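Local coordinates for protein kallistatin (Homo sapiens, PDB 6F4V) that inhibits tissue kallikrein by forming an equimolar, heat- and SDS-stable complex with it, being cleaved at its own reactive site in the process, at residues F14-L19 / G279-D284. Numbering follows the deposited sequence.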
loop_
_atom_site.group_PDB
_atom_site.type_symbol
_atom_site.label_atom_id
_atom_site.label_comp_id
_atom_site.label_asym_id
_atom_site.label_seq_id
_atom_site.Cartn_x
_atom_site.Cartn_y
_atom_site.Cartn_z
ATOM N N PHE A 14 -3.835 5.591 6.858
ATOM C CA PHE A 14 -4.993 6.469 6.774
ATOM C C PHE A 14 -4.652 7.967 6.683
ATOM O O PHE A 14 -5.393 8.719 6.056
ATOM C CB PHE A 14 -6.016 6.128 7.851
ATOM C CG PHE A 14 -6.676 4.783 7.607
ATOM C CD1 PHE A 14 -7.600 4.629 6.577
ATOM C CD2 PHE A 14 -6.328 3.660 8.351
ATOM C CE1 PHE A 14 -8.181 3.388 6.302
ATOM C CE2 PHE A 14 -6.899 2.408 8.065
ATOM C CZ PHE A 14 -7.837 2.281 7.060
ATOM N N ARG A 15 -3.516 8.373 7.241
ATOM C CA ARG A 15 -3.014 9.744 7.049
ATOM C C ARG A 15 -2.649 9.986 5.588
ATOM O O ARG A 15 -2.987 11.051 5.024
ATOM C CB ARG A 15 -1.821 10.049 7.964
ATOM C CG ARG A 15 -2.220 10.445 9.396
ATOM C CD ARG A 15 -1.057 11.055 10.162
ATOM N NE ARG A 15 -0.068 10.050 10.458
ATOM C CZ ARG A 15 1.202 10.013 10.046
ATOM N NH1 ARG A 15 1.769 10.981 9.333
ATOM N NH2 ARG A 15 1.933 8.966 10.411
ATOM N N PHE A 16 -1.963 9.009 4.967
ATOM C CA PHE A 16 -1.566 9.133 3.571
ATOM C C PHE A 16 -2.807 9.208 2.680
ATOM O O PHE A 16 -2.910 10.077 1.809
ATOM C CB PHE A 16 -0.637 7.995 3.141
ATOM C CG PHE A 16 -0.013 8.190 1.790
ATOM C CD1 PHE A 16 -0.681 7.802 0.623
ATOM C CD2 PHE A 16 1.247 8.719 1.672
ATOM C CE1 PHE A 16 -0.116 7.987 -0.620
ATOM C CE2 PHE A 16 1.835 8.895 0.418
ATOM C CZ PHE A 16 1.154 8.521 -0.734
ATOM N N TYR A 17 -3.736 8.292 2.895
ATOM C CA TYR A 17 -5.000 8.262 2.133
ATOM C C TYR A 17 -5.687 9.630 2.242
ATOM O O TYR A 17 -6.137 10.216 1.248
ATOM C CB TYR A 17 -5.928 7.132 2.603
ATOM C CG TYR A 17 -7.175 7.136 1.776
ATOM C CD1 TYR A 17 -7.214 6.523 0.555
ATOM C CD2 TYR A 17 -8.258 7.922 2.144
ATOM C CE1 TYR A 17 -8.336 6.627 -0.268
ATOM C CE2 TYR A 17 -9.375 8.081 1.325
ATOM C CZ TYR A 17 -9.421 7.427 0.123
ATOM O OH TYR A 17 -10.539 7.611 -0.701
ATOM N N TYR A 18 -5.830 10.100 3.462
ATOM C CA TYR A 18 -6.579 11.345 3.683
ATOM C C TYR A 18 -5.972 12.522 2.910
ATOM O O TYR A 18 -6.694 13.323 2.326
ATOM C CB TYR A 18 -6.650 11.681 5.147
ATOM C CG TYR A 18 -7.533 12.887 5.416
ATOM C CD1 TYR A 18 -8.912 12.729 5.571
ATOM C CD2 TYR A 18 -6.999 14.168 5.508
ATOM C CE1 TYR A 18 -9.732 13.822 5.830
ATOM C CE2 TYR A 18 -7.820 15.279 5.769
ATOM C CZ TYR A 18 -9.183 15.087 5.935
ATOM O OH TYR A 18 -10.048 16.146 6.191
ATOM N N LEU A 19 -4.652 12.609 2.913
ATOM C CA LEU A 19 -3.931 13.686 2.204
ATOM C C LEU A 19 -4.211 13.598 0.697
ATOM O O LEU A 19 -4.592 14.595 0.070
ATOM C CB LEU A 19 -2.427 13.618 2.493
ATOM C CG LEU A 19 -1.518 14.655 1.767
ATOM C CD1 LEU A 19 -0.165 14.775 2.422
ATOM C CD2 LEU A 19 -1.234 14.294 0.331
ATOM N N GLY A 279 -2.383 3.588 -9.016
ATOM C CA GLY A 279 -1.933 4.842 -8.448
ATOM C C GLY A 279 -0.473 5.075 -8.701
ATOM O O GLY A 279 0.299 4.137 -8.783
ATOM N N SER A 280 -0.077 6.349 -8.760
ATOM C CA SER A 280 1.292 6.718 -9.054
ATOM C C SER A 280 1.579 8.012 -8.324
ATOM O O SER A 280 0.901 8.998 -8.568
ATOM C CB SER A 280 1.519 6.900 -10.559
ATOM O OG SER A 280 2.898 7.175 -10.780
ATOM N N TYR A 281 2.533 7.978 -7.403
ATOM C CA TYR A 281 2.782 9.074 -6.466
ATOM C C TYR A 281 4.246 9.457 -6.448
ATOM O O TYR A 281 5.147 8.606 -6.518
ATOM C CB TYR A 281 2.278 8.716 -5.040
ATOM C CG TYR A 281 0.833 8.257 -5.100
ATOM C CD1 TYR A 281 -0.204 9.166 -5.234
ATOM C CD2 TYR A 281 0.517 6.896 -5.133
ATOM C CE1 TYR A 281 -1.521 8.751 -5.364
ATOM C CE2 TYR A 281 -0.790 6.466 -5.265
ATOM C CZ TYR A 281 -1.813 7.397 -5.387
ATOM O OH TYR A 281 -3.130 7.040 -5.541
ATOM N N VAL A 282 4.472 10.760 -6.305
ATOM C CA VAL A 282 5.797 11.324 -6.117
ATOM C C VAL A 282 5.949 11.637 -4.630
ATOM O O VAL A 282 5.539 12.706 -4.131
ATOM C CB VAL A 282 6.006 12.574 -7.004
ATOM C CG1 VAL A 282 7.441 13.053 -6.903
ATOM C CG2 VAL A 282 5.683 12.246 -8.454
ATOM N N LEU A 283 6.507 10.674 -3.898
ATOM C CA LEU A 283 6.559 10.771 -2.449
ATOM C C LEU A 283 7.411 11.935 -1.946
ATOM O O LEU A 283 7.087 12.521 -0.912
ATOM C CB LEU A 283 7.069 9.474 -1.859
ATOM C CG LEU A 283 6.218 8.227 -2.107
ATOM C CD1 LEU A 283 6.792 7.038 -1.363
ATOM C CD2 LEU A 283 4.748 8.410 -1.748
ATOM N N ASP A 284 8.462 12.284 -2.684
ATOM C CA ASP A 284 9.291 13.445 -2.300
ATOM C C ASP A 284 8.505 14.749 -2.330
ATOM O O ASP A 284 8.866 15.671 -1.598
ATOM C CB ASP A 284 10.581 13.566 -3.129
ATOM C CG ASP A 284 10.318 13.607 -4.582
ATOM O OD1 ASP A 284 10.204 12.513 -5.173
ATOM O OD2 ASP A 284 10.158 14.736 -5.116
#
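Tyr281 OH accepts a hydrogen bond from the backbone N of Phe30, anchoring the far end of a ring that meets Phe16. That bond probably holds the ring's tip in place, though not its turn about its long axis. The aromatic pair is T-shaped: the planes stand at 90°, the centroids lie 5.9 Å apart, and Tyr281 CG sits at the edge of the Phe16 ring, near its plane. At 4.4 Å from Phe16 CZ to Tyr281 CG, the contact is loose. Leu283 comes closer. Its CD2 lies 3.7 Å from both CE2 and CZ of Phe16, approaching obliquely, and the two side chains cross at about a right angle. Phe16 reaches this far because its CG stands anti to the backbone N (chi1 -170°), although the nearest CA atoms, of Phe16 and Leu283, are 10.2 Å apart. All three residues are buried, yet the segments bury just 109 Å² together; Phe31, Ile286 and Leu290 also pack against Phe16. The contact joins helix 6-23 to the start of helix 283-286, which holds Leu283, and to the end of strand 269-282, paired with strand 312-324 through Tyr281 and His318 in the large central beta sheet of the serpin fold.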